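Local atomic coordinates of uncharacterized protein (Enterococcus faecalis, PDB entry 3D3Y), a protein that is of unknown function but is related to the M16 family of metallopeptidases and is predicted to bind a metal ion. Residues Val12-Ile17 with Val201-Leu206; Arg26-Phe31 with Asn89-Ile94; Glu69-Ser74 with Ser103-Glu108; Glu108-Leu113 with Phe218-Phe223. One frame throughout, in Å; residues are numbered along the deposited sequence.

Contact 1 (Val12-Ile17 with Val201-Leu206); sequences VNLHVI and VDIFVL
N13, H15 and I17 supply the bonds on the strand 12-17 side of a parallel ladder whose other side is V201-L206. The backbone N and O of N13 and H15 both bond across, to V201 and I203 and to I203 and V205 respectively, and I17 N closes the run on V205 O. The shortest rungs, H15 N to I203 O and I17 N to V205 O, are both 2.7 Å.

Among the side chains the polar link is a histidine-carboxylate bond. H15 NE2 gives its proton to D202 OD1 at 2.7 Å, almost straight (177°) and in the plane of the imidazole, on the anti side of the carboxylate. D202 OD2 forms a salt bridge to K230, so H15 and K230 grip the two oxygens and hold the carboxylate in place. N13 ND2 bonds to E228 OE2, and a water that accepts from N13 ND2 donates to V201 O.

An aromatic pair continues this face. With CG beside the backbone N (chi1 -45°), the H15 ring leans over F204 in an offset stack, centroids 4.5 Å apart and planes 26° apart; H15 CD2 lies over the phenyl rim. I17 CD1 meets the edge of the same phenyl at F204 CD1 (3.7 Å), and I17 CG2 packs on L206 CD1 (3.6 Å).

The reverse face is purely aliphatic. V12 and V201 stand side by side, while L14 CD1 reaches I203 CG2 (3.8 Å); beta-branched valine and isoleucine suit the extended chain.

Helix 211-219 packs on this aliphatic face through L214 and F218, helix 368-380 lies against the H15-F204 face, and strands 4-7 and 24-34 flank the pair.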
# COMPACT_ATOMS: atom_id res chain seq x y z
N VAL A 12 9.76 7.46 18.69
CA VAL A 12 8.45 6.89 19.02
C VAL A 12 7.49 7.99 19.46
O VAL A 12 7.62 8.57 20.56
CB VAL A 12 8.54 5.77 20.11
CG1 VAL A 12 7.14 5.16 20.37
CG2 VAL A 12 9.51 4.66 19.67
N ASN A 13 6.52 8.26 18.60
CA ASN A 13 5.61 9.38 18.81
C ASN A 13 4.17 8.97 18.85
O ASN A 13 3.76 8.03 18.17
CB ASN A 13 5.85 10.43 17.73
CG ASN A 13 7.22 11.04 17.85
OD1 ASN A 13 7.44 11.86 18.73
ND2 ASN A 13 8.17 10.60 17.02
N LEU A 14 3.41 9.65 19.70
CA LEU A 14 1.99 9.38 19.86
C LEU A 14 1.22 10.54 19.25
O LEU A 14 1.58 11.72 19.44
CB LEU A 14 1.64 9.21 21.35
CG LEU A 14 0.16 9.15 21.79
CD1 LEU A 14 -0.61 7.95 21.19
CD2 LEU A 14 0.07 9.10 23.30
N HIS A 15 0.15 10.21 18.54
CA HIS A 15 -0.69 11.22 17.89
C HIS A 15 -2.13 10.92 18.23
O HIS A 15 -2.65 9.85 17.89
CB HIS A 15 -0.50 11.21 16.36
CG HIS A 15 0.94 11.13 15.94
ND1 HIS A 15 1.73 12.24 15.80
CD2 HIS A 15 1.72 10.07 15.65
CE1 HIS A 15 2.95 11.87 15.43
NE2 HIS A 15 2.97 10.56 15.33
N VAL A 16 -2.77 11.86 18.90
CA VAL A 16 -4.14 11.71 19.34
C VAL A 16 -5.02 12.63 18.49
O VAL A 16 -4.76 13.84 18.41
CB VAL A 16 -4.28 12.08 20.84
CG1 VAL A 16 -5.75 12.02 21.30
CG2 VAL A 16 -3.38 11.17 21.72
N ILE A 17 -6.03 12.05 17.83
CA ILE A 17 -6.95 12.76 16.95
C ILE A 17 -8.35 12.70 17.57
O ILE A 17 -9.10 11.72 17.37
CB ILE A 17 -6.94 12.24 15.47
CG1 ILE A 17 -5.53 12.24 14.86
CG2 ILE A 17 -7.82 13.15 14.57
CD1 ILE A 17 -4.74 11.04 15.13
N VAL A 201 8.47 4.57 15.07
CA VAL A 201 7.17 4.06 15.50
C VAL A 201 6.25 5.26 15.68
O VAL A 201 6.64 6.25 16.30
CB VAL A 201 7.30 3.27 16.84
CG1 VAL A 201 5.92 2.74 17.29
CG2 VAL A 201 8.26 2.10 16.68
N ASP A 202 5.05 5.18 15.12
CA ASP A 202 4.05 6.22 15.33
C ASP A 202 2.73 5.55 15.71
O ASP A 202 2.32 4.55 15.13
CB ASP A 202 3.91 7.14 14.10
CG ASP A 202 5.09 8.06 13.95
OD1 ASP A 202 5.08 9.15 14.56
OD2 ASP A 202 6.06 7.69 13.24
N ILE A 203 2.10 6.10 16.74
CA ILE A 203 0.90 5.52 17.32
C ILE A 203 -0.17 6.56 17.17
O ILE A 203 0.04 7.75 17.52
CB ILE A 203 1.10 5.18 18.81
CG1 ILE A 203 2.24 4.16 18.95
CG2 ILE A 203 -0.21 4.64 19.41
CD1 ILE A 203 2.64 3.86 20.39
N PHE A 204 -1.29 6.12 16.60
CA PHE A 204 -2.43 7.00 16.37
C PHE A 204 -3.66 6.51 17.12
O PHE A 204 -3.94 5.29 17.18
CB PHE A 204 -2.74 7.06 14.87
CG PHE A 204 -1.72 7.81 14.08
CD1 PHE A 204 -1.97 9.11 13.67
CD2 PHE A 204 -0.50 7.22 13.75
CE1 PHE A 204 -1.01 9.82 12.96
CE2 PHE A 204 0.45 7.92 13.03
CZ PHE A 204 0.20 9.21 12.63
N VAL A 205 -4.39 7.46 17.69
CA VAL A 205 -5.64 7.19 18.35
C VAL A 205 -6.65 8.18 17.81
O VAL A 205 -6.48 9.40 17.97
CB VAL A 205 -5.53 7.32 19.90
CG1 VAL A 205 -6.87 6.98 20.54
CG2 VAL A 205 -4.44 6.40 20.41
N LEU A 206 -7.69 7.65 17.16
CA LEU A 206 -8.74 8.46 16.57
C LEU A 206 -10.06 8.09 17.23
O LEU A 206 -10.53 6.92 17.13
CB LEU A 206 -8.82 8.23 15.05
CG LEU A 206 -10.08 8.77 14.34
CD1 LEU A 206 -9.91 10.23 14.07
CD2 LEU A 206 -10.32 8.04 13.06
O HOH W 1 8.21 8.23 15.09

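Contact 2 (Arg26-Phe31 with Asn89-Ile94); sequences RLLVRF and NISMNI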
# COMPACT_ATOMS: atom_id res chain seq x y z
N ARG A 26 -10.23 3.99 17.16
CA ARG A 26 -9.31 3.24 16.34
C ARG A 26 -7.93 3.52 16.88
O ARG A 26 -7.62 4.66 17.26
CB ARG A 26 -9.36 3.74 14.91
CG ARG A 26 -10.72 3.83 14.35
CD ARG A 26 -10.98 2.68 13.44
NE ARG A 26 -12.38 2.66 13.01
CZ ARG A 26 -12.95 1.58 12.48
NH1 ARG A 26 -12.23 0.47 12.32
NH2 ARG A 26 -14.24 1.63 12.13
N LEU A 27 -7.12 2.47 16.90
CA LEU A 27 -5.72 2.55 17.27
C LEU A 27 -4.88 1.96 16.16
O LEU A 27 -5.24 0.93 15.56
CB LEU A 27 -5.44 1.77 18.56
CG LEU A 27 -6.12 2.19 19.87
CD1 LEU A 27 -7.47 1.51 19.97
CD2 LEU A 27 -5.24 1.77 21.02
N LEU A 28 -3.75 2.62 15.90
CA LEU A 28 -2.79 2.17 14.89
C LEU A 28 -1.41 2.33 15.46
O LEU A 28 -1.05 3.43 15.90
CB LEU A 28 -2.95 2.96 13.60
CG LEU A 28 -1.86 2.80 12.52
CD1 LEU A 28 -1.85 1.37 11.89
CD2 LEU A 28 -2.08 3.90 11.48
N VAL A 29 -0.66 1.23 15.50
CA VAL A 29 0.76 1.30 15.78
C VAL A 29 1.50 0.98 14.47
O VAL A 29 1.37 -0.14 13.93
CB VAL A 29 1.18 0.34 16.87
CG1 VAL A 29 2.65 0.58 17.26
CG2 VAL A 29 0.25 0.48 18.09
N ARG A 30 2.24 1.97 13.95
CA ARG A 30 2.90 1.79 12.66
C ARG A 30 4.42 1.84 12.79
O ARG A 30 5.00 2.86 13.22
CB ARG A 30 2.35 2.77 11.61
CG ARG A 30 3.04 2.64 10.23
CD ARG A 30 2.24 3.29 9.08
NE ARG A 30 1.02 2.54 8.76
CZ ARG A 30 -0.06 3.07 8.18
NH1 ARG A 30 -0.10 4.37 7.84
NH2 ARG A 30 -1.11 2.29 7.93
N PHE A 31 5.06 0.70 12.51
CA PHE A 31 6.53 0.61 12.47
C PHE A 31 7.01 0.91 11.04
O PHE A 31 6.54 0.33 10.07
CB PHE A 31 7.03 -0.78 12.87
CG PHE A 31 6.70 -1.16 14.30
CD1 PHE A 31 7.72 -1.23 15.26
CD2 PHE A 31 5.39 -1.47 14.67
CE1 PHE A 31 7.43 -1.59 16.58
CE2 PHE A 31 5.10 -1.85 15.97
CZ PHE A 31 6.15 -1.90 16.92
N ASN A 89 1.92 -2.72 10.38
CA ASN A 89 0.74 -1.99 10.88
C ASN A 89 -0.10 -2.81 11.84
O ASN A 89 -0.69 -3.81 11.43
CB ASN A 89 -0.16 -1.64 9.68
CG ASN A 89 0.59 -0.98 8.54
OD1 ASN A 89 1.25 0.03 8.74
ND2 ASN A 89 0.48 -1.54 7.33
N ILE A 90 -0.18 -2.38 13.09
CA ILE A 90 -1.02 -3.09 14.07
C ILE A 90 -2.22 -2.21 14.30
O ILE A 90 -2.08 -1.04 14.68
CB ILE A 90 -0.28 -3.31 15.39
CG1 ILE A 90 0.99 -4.15 15.17
CG2 ILE A 90 -1.19 -3.96 16.45
CD1 ILE A 90 1.93 -4.15 16.41
N SER A 91 -3.40 -2.77 14.06
CA SER A 91 -4.64 -2.00 14.12
C SER A 91 -5.57 -2.62 15.14
O SER A 91 -5.63 -3.85 15.27
CB SER A 91 -5.33 -2.06 12.74
OG SER A 91 -4.50 -1.45 11.75
N MSE A 92 -6.34 -1.75 15.82
CA MSE A 92 -7.40 -2.16 16.72
C MSE A 92 -8.56 -1.19 16.62
O MSE A 92 -8.37 0.02 16.41
CB MSE A 92 -6.94 -2.13 18.17
CG MSE A 92 -6.14 -3.29 18.62
SE MSE A 92 -5.84 -3.19 20.56
CE MSE A 92 -7.37 -4.06 21.28
N ASN A 93 -9.76 -1.74 16.79
CA ASN A 93 -11.02 -0.97 16.89
C ASN A 93 -11.68 -1.44 18.20
O ASN A 93 -11.82 -2.65 18.44
CB ASN A 93 -11.90 -1.24 15.66
CG ASN A 93 -13.07 -0.24 15.49
OD1 ASN A 93 -14.15 -0.61 14.99
ND2 ASN A 93 -12.85 1.02 15.87
N ILE A 94 -12.03 -0.49 19.06
CA ILE A 94 -12.68 -0.77 20.35
C ILE A 94 -13.86 0.15 20.55
O ILE A 94 -13.87 1.30 20.05
CB ILE A 94 -11.69 -0.57 21.52
CG1 ILE A 94 -11.21 0.89 21.57
CG2 ILE A 94 -10.50 -1.50 21.34
CD1 ILE A 94 -10.16 1.15 22.62
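L27, the residue most deeply engaged, is held by both backbone and side chain. Its N and O pair with O and N of M92 in a hydrogen-bonded antiparallel pair, the L27 N to M92 O bond measuring 2.8 Å. CG lies beside the backbone N (chi1 -63°), from where CD1 reaches diagonally to I94 CD1, 3.8 Å away, the two side chains crossing nearly at a right angle. M92 is a selenomethionine whose CB touches L27 CD1, while its selenium end leads off toward helix 105-118.

I90 forms the next hydrogen-bonded pair, two residues along, exchanging two backbone bonds with V29. Its CD1 extends to F31 CE2 (3.9 Å). L27, V29, I90 and M92 thus form an apolar face, as expected where one side of the six-stranded mixed sheet of an alpha/beta domain is roofed by helices; here L113 and I117 of helix 105-118 meet L27 and I90.

N89 belongs to the opposite face, mostly polar but holding L28. Its OD1 takes the NE proton of R30 over a short 2.5 Å, arriving from above the carbonyl plane, with amide and guanidinium planes 75° apart. R30 stays extended up to its bend at chi3 (-70°) and runs alongside N89; L28 CD2 covers one guanidinium face, NH2 forms a salt bridge to E373, and the cation lies against Y376, fixing this arginine from several directions. Farther along, R26 lays its guanidinium flat on the N93 amide, N93 ND2 3.2 Å above the guanidinium plane, while that ND2 bonds to T24 OG1.

Contact 3 (Glu69-Ser74 with Ser103-Glu108); sequences ELYGAS and SQVLAE
Y71 and E108 make the polar link of this contact: Y71 OH donates to E108 OE1 over a very short 2.5 Å. The carboxylate oxygen sits at the edge of the phenol, near the ring plane, and the two flat groups stand 83° apart. The extended side chain of E108 reaches back to the N-cap residue Q104, whose backbone N-H is taken by the same OE1 at 2.9 Å, nearly along the C-O axis. A glutamate suits this end of the helix because the positive helix pole would probably stabilise its charge.

The remaining contacts are van der Waals. V105 CG2 touches Y71 CD2 (3.6 Å), S103 CB approaches Y71 OH (3.3 Å), and L70 CD2 presses on E108 CB, sliding past it in the opposite direction at a tight 3.4 Å. Y71 adopts a left-handed backbone (phi 65°), turning the chain just after helix 60-69 and sending the phenol across to the other helix.

D97 accepts from S103 OG and V105 N at the start of helix 105-118. Through the contacts of L70 and Y71 with E108, the turn after helix 60-69 is joined to this first part of helix 105-118, with V105 resting on I94 of strand 85-95 and L106 and A107 facing helix 211-219.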
# COMPACT_ATOMS: atom_id res chain seq x y z
N GLU A 69 -13.25 -10.25 25.83
CA GLU A 69 -13.19 -9.56 27.12
C GLU A 69 -13.09 -8.07 26.91
O GLU A 69 -13.63 -7.29 27.72
CB GLU A 69 -11.96 -9.98 27.94
CG GLU A 69 -12.10 -11.24 28.75
CD GLU A 69 -10.76 -11.65 29.39
OE1 GLU A 69 -9.86 -10.78 29.61
OE2 GLU A 69 -10.59 -12.86 29.62
N LEU A 70 -12.38 -7.69 25.83
CA LEU A 70 -12.21 -6.28 25.49
C LEU A 70 -13.43 -5.74 24.74
O LEU A 70 -13.31 -4.90 23.83
CB LEU A 70 -10.93 -6.06 24.67
CG LEU A 70 -9.62 -6.39 25.41
CD1 LEU A 70 -8.45 -6.58 24.41
CD2 LEU A 70 -9.26 -5.31 26.48
N TYR A 71 -14.61 -6.21 25.13
CA TYR A 71 -15.87 -5.67 24.61
C TYR A 71 -16.01 -5.92 23.08
O TYR A 71 -16.60 -5.13 22.35
CB TYR A 71 -16.01 -4.18 25.04
CG TYR A 71 -15.44 -3.90 26.46
CD1 TYR A 71 -16.18 -4.19 27.62
CD2 TYR A 71 -14.16 -3.35 26.62
CE1 TYR A 71 -15.64 -3.95 28.93
CE2 TYR A 71 -13.61 -3.11 27.91
CZ TYR A 71 -14.36 -3.41 29.06
OH TYR A 71 -13.80 -3.17 30.32
N GLY A 72 -15.47 -7.05 22.62
CA GLY A 72 -15.60 -7.46 21.21
C GLY A 72 -14.76 -6.60 20.26
O GLY A 72 -15.26 -6.13 19.24
N ALA A 73 -13.49 -6.39 20.62
CA ALA A 73 -12.53 -5.58 19.86
C ALA A 73 -12.15 -6.27 18.55
O ALA A 73 -12.12 -7.48 18.50
CB ALA A 73 -11.26 -5.35 20.70
N SER A 74 -11.86 -5.48 17.50
CA SER A 74 -11.25 -6.00 16.29
C SER A 74 -9.75 -5.73 16.41
O SER A 74 -9.33 -4.65 16.92
CB SER A 74 -11.77 -5.28 15.06
OG SER A 74 -13.12 -5.64 14.83
N SER A 103 -16.11 -0.17 32.55
CA SER A 103 -15.03 -0.40 31.60
C SER A 103 -13.91 0.63 31.77
O SER A 103 -14.12 1.73 32.30
CB SER A 103 -15.57 -0.34 30.16
OG SER A 103 -15.99 0.98 29.83
N GLN A 104 -12.73 0.23 31.34
CA GLN A 104 -11.59 1.13 31.23
C GLN A 104 -10.94 0.82 29.89
O GLN A 104 -9.77 0.46 29.83
CB GLN A 104 -10.59 0.92 32.36
CG GLN A 104 -10.98 1.57 33.67
CD GLN A 104 -11.29 3.05 33.52
OE1 GLN A 104 -10.68 3.75 32.70
NE2 GLN A 104 -12.26 3.53 34.29
N VAL A 105 -11.73 0.96 28.82
CA VAL A 105 -11.38 0.35 27.54
C VAL A 105 -10.01 0.77 27.00
O VAL A 105 -9.29 -0.04 26.43
CB VAL A 105 -12.50 0.56 26.47
CG1 VAL A 105 -12.46 1.99 25.91
CG2 VAL A 105 -12.34 -0.48 25.34
N LEU A 106 -9.64 2.04 27.18
CA LEU A 106 -8.39 2.53 26.65
C LEU A 106 -7.23 1.88 27.37
O LEU A 106 -6.31 1.36 26.72
CB LEU A 106 -8.32 4.05 26.74
CG LEU A 106 -9.25 4.80 25.78
CD1 LEU A 106 -9.30 6.28 26.15
CD2 LEU A 106 -8.81 4.59 24.34
N ALA A 107 -7.29 1.86 28.70
CA ALA A 107 -6.27 1.18 29.51
C ALA A 107 -6.15 -0.30 29.15
O ALA A 107 -5.05 -0.83 29.04
CB ALA A 107 -6.51 1.38 31.00
N GLU A 108 -7.30 -0.93 28.95
CA GLU A 108 -7.34 -2.36 28.65
C GLU A 108 -6.79 -2.64 27.24
O GLU A 108 -6.02 -3.60 27.03
CB GLU A 108 -8.75 -2.89 28.87
CG GLU A 108 -9.16 -2.83 30.37
CD GLU A 108 -10.61 -3.19 30.62
OE1 GLU A 108 -11.49 -2.28 30.56
OE2 GLU A 108 -10.86 -4.37 30.92

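Contact 4 (Glu108-Leu113 with Phe218-Phe223); sequences EAVDFL and FKQLPF
L221 O accepts F223 N at 2.7 Å, closing an inverse gamma turn centred on P222, while L221 N bonds back to F218 O at 3.0 Å. The second of these bonds keeps F218 and L221 close together, and L221 and the end of the F218 ring both reach V110 on the neighbouring helix.

V110 divides its two methyls. CG1, anti to the backbone N (chi1 175°), meets L221 CD1 at 3.4 Å, closer than carbons usually come. CG2 lies over one face of the F218 ring, a CH-pi contact with its carbon 3.9 Å from the centroid and 21° off the ring normal, shifted toward the rim at CE1 and CZ. A beta-branched residue suits the place because its compact fork can serve two partners without a long reach.

Helices 105-118 and 211-219 lie on the same face of the six-stranded mixed sheet, as in a layered alpha/beta domain, and this contact joins them above the strands. F218 rests on I203 and V205 of strand 200-207, and L113 on I90 and M92 of strand 85-95.

One turn on from V110, L113 CD1 comes obliquely to F218 CE2 at 4.1 Å, extending the hydrophobic seam toward the sheet. Past the gamma turn, F223 sets its ring edge-to-face (T-shaped) with F118, and L221 also touches F118 and K114.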
# COMPACT_ATOMS: atom_id res chain seq x y z
N GLU A 108 -7.30 -0.93 28.95
CA GLU A 108 -7.34 -2.36 28.65
C GLU A 108 -6.79 -2.64 27.24
O GLU A 108 -6.02 -3.60 27.03
CB GLU A 108 -8.75 -2.89 28.87
CG GLU A 108 -9.16 -2.83 30.37
CD GLU A 108 -10.61 -3.19 30.62
OE1 GLU A 108 -11.49 -2.28 30.56
OE2 GLU A 108 -10.86 -4.37 30.92
N ALA A 109 -7.12 -1.78 26.27
CA ALA A 109 -6.55 -1.95 24.92
C ALA A 109 -5.04 -1.74 24.89
O ALA A 109 -4.33 -2.51 24.24
CB ALA A 109 -7.28 -1.04 23.87
N VAL A 110 -4.53 -0.72 25.57
CA VAL A 110 -3.08 -0.49 25.60
C VAL A 110 -2.36 -1.67 26.26
O VAL A 110 -1.30 -2.07 25.81
CB VAL A 110 -2.70 0.82 26.31
CG1 VAL A 110 -1.18 0.97 26.45
CG2 VAL A 110 -3.26 2.01 25.55
N ASP A 111 -2.93 -2.23 27.31
CA ASP A 111 -2.36 -3.43 27.91
C ASP A 111 -2.30 -4.55 26.87
O ASP A 111 -1.31 -5.27 26.78
CB ASP A 111 -3.15 -3.87 29.16
CG ASP A 111 -2.59 -5.14 29.80
OD1 ASP A 111 -1.53 -5.05 30.46
OD2 ASP A 111 -3.19 -6.23 29.67
N PHE A 112 -3.36 -4.70 26.08
CA PHE A 112 -3.37 -5.76 25.06
C PHE A 112 -2.29 -5.54 24.00
O PHE A 112 -1.56 -6.48 23.62
CB PHE A 112 -4.73 -5.85 24.37
CG PHE A 112 -4.81 -6.94 23.35
CD1 PHE A 112 -4.92 -8.27 23.75
CD2 PHE A 112 -4.78 -6.64 21.99
CE1 PHE A 112 -5.01 -9.30 22.79
CE2 PHE A 112 -4.89 -7.66 21.02
CZ PHE A 112 -5.00 -8.99 21.42
N LEU A 113 -2.18 -4.31 23.52
CA LEU A 113 -1.06 -3.93 22.67
C LEU A 113 0.30 -4.24 23.30
O LEU A 113 1.23 -4.71 22.61
CB LEU A 113 -1.13 -2.47 22.25
CG LEU A 113 -2.34 -2.04 21.41
CD1 LEU A 113 -2.33 -0.54 21.35
CD2 LEU A 113 -2.27 -2.69 20.02
N PHE A 218 0.19 5.11 27.26
CA PHE A 218 1.17 4.74 26.26
C PHE A 218 2.61 4.79 26.76
O PHE A 218 3.48 4.07 26.25
CB PHE A 218 0.96 5.50 24.95
CG PHE A 218 -0.05 4.85 24.07
CD1 PHE A 218 -1.34 5.36 23.98
CD2 PHE A 218 0.26 3.69 23.38
CE1 PHE A 218 -2.30 4.71 23.17
CE2 PHE A 218 -0.68 3.04 22.59
CZ PHE A 218 -1.96 3.55 22.48
N LYS A 219 2.85 5.60 27.78
CA LYS A 219 4.17 5.65 28.38
C LYS A 219 4.55 4.30 29.00
O LYS A 219 5.73 4.06 29.22
CB LYS A 219 4.28 6.79 29.40
CG LYS A 219 4.28 8.22 28.77
CD LYS A 219 5.67 8.72 28.38
CE LYS A 219 6.54 8.90 29.61
NZ LYS A 219 7.61 9.97 29.45
N GLN A 220 3.56 3.43 29.25
CA GLN A 220 3.77 2.07 29.80
C GLN A 220 4.41 1.13 28.80
O GLN A 220 4.83 0.03 29.15
CB GLN A 220 2.43 1.44 30.24
CG GLN A 220 1.71 2.11 31.42
CD GLN A 220 0.23 1.73 31.54
OE1 GLN A 220 -0.37 1.12 30.64
NE2 GLN A 220 -0.38 2.12 32.66
N LEU A 221 4.43 1.51 27.53
CA LEU A 221 5.02 0.63 26.50
C LEU A 221 6.55 0.83 26.49
O LEU A 221 7.03 1.91 26.16
CB LEU A 221 4.38 0.88 25.13
CG LEU A 221 3.08 0.11 24.83
CD1 LEU A 221 2.06 0.19 25.95
CD2 LEU A 221 2.46 0.56 23.48
N PRO A 222 7.31 -0.22 26.89
CA PRO A 222 8.72 0.09 27.15
C PRO A 222 9.63 0.18 25.91
O PRO A 222 10.62 -0.56 25.83
CB PRO A 222 9.16 -1.06 28.09
CG PRO A 222 8.29 -2.23 27.66
CD PRO A 222 6.99 -1.64 27.15
N PHE A 223 9.32 1.10 24.99
CA PHE A 223 10.16 1.35 23.80
C PHE A 223 11.45 1.98 24.22
O PHE A 223 11.46 2.90 25.04
CB PHE A 223 9.48 2.30 22.80
CG PHE A 223 8.31 1.67 22.06
CD1 PHE A 223 8.52 0.74 21.06
CD2 PHE A 223 7.02 2.02 22.39
CE1 PHE A 223 7.44 0.16 20.38
CE2 PHE A 223 5.95 1.46 21.76
CZ PHE A 223 6.14 0.53 20.73

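How the contacts relate
Contacts 1 and 2 are buried pairings in one mixed sheet, one parallel and one antiparallel, joined where strand 200-207 bonds to strand 24-34 through F204 N to L28 O and D202 O to R30 N. In both, the polar side chains are confined to one face, mixed there with apolar ones, while the other face is apolar. Contact 4 is also buried but essentially apolar, between a helix and the end of a helix with its following turn; it packs on the apolar faces of both sheet contacts. Contact 3 is the more peripheral and mixed in chemistry. It shares E108 and helix 105-118 with contact 4, and S74 O accepts N93 N of contact 2 at the sheet margin.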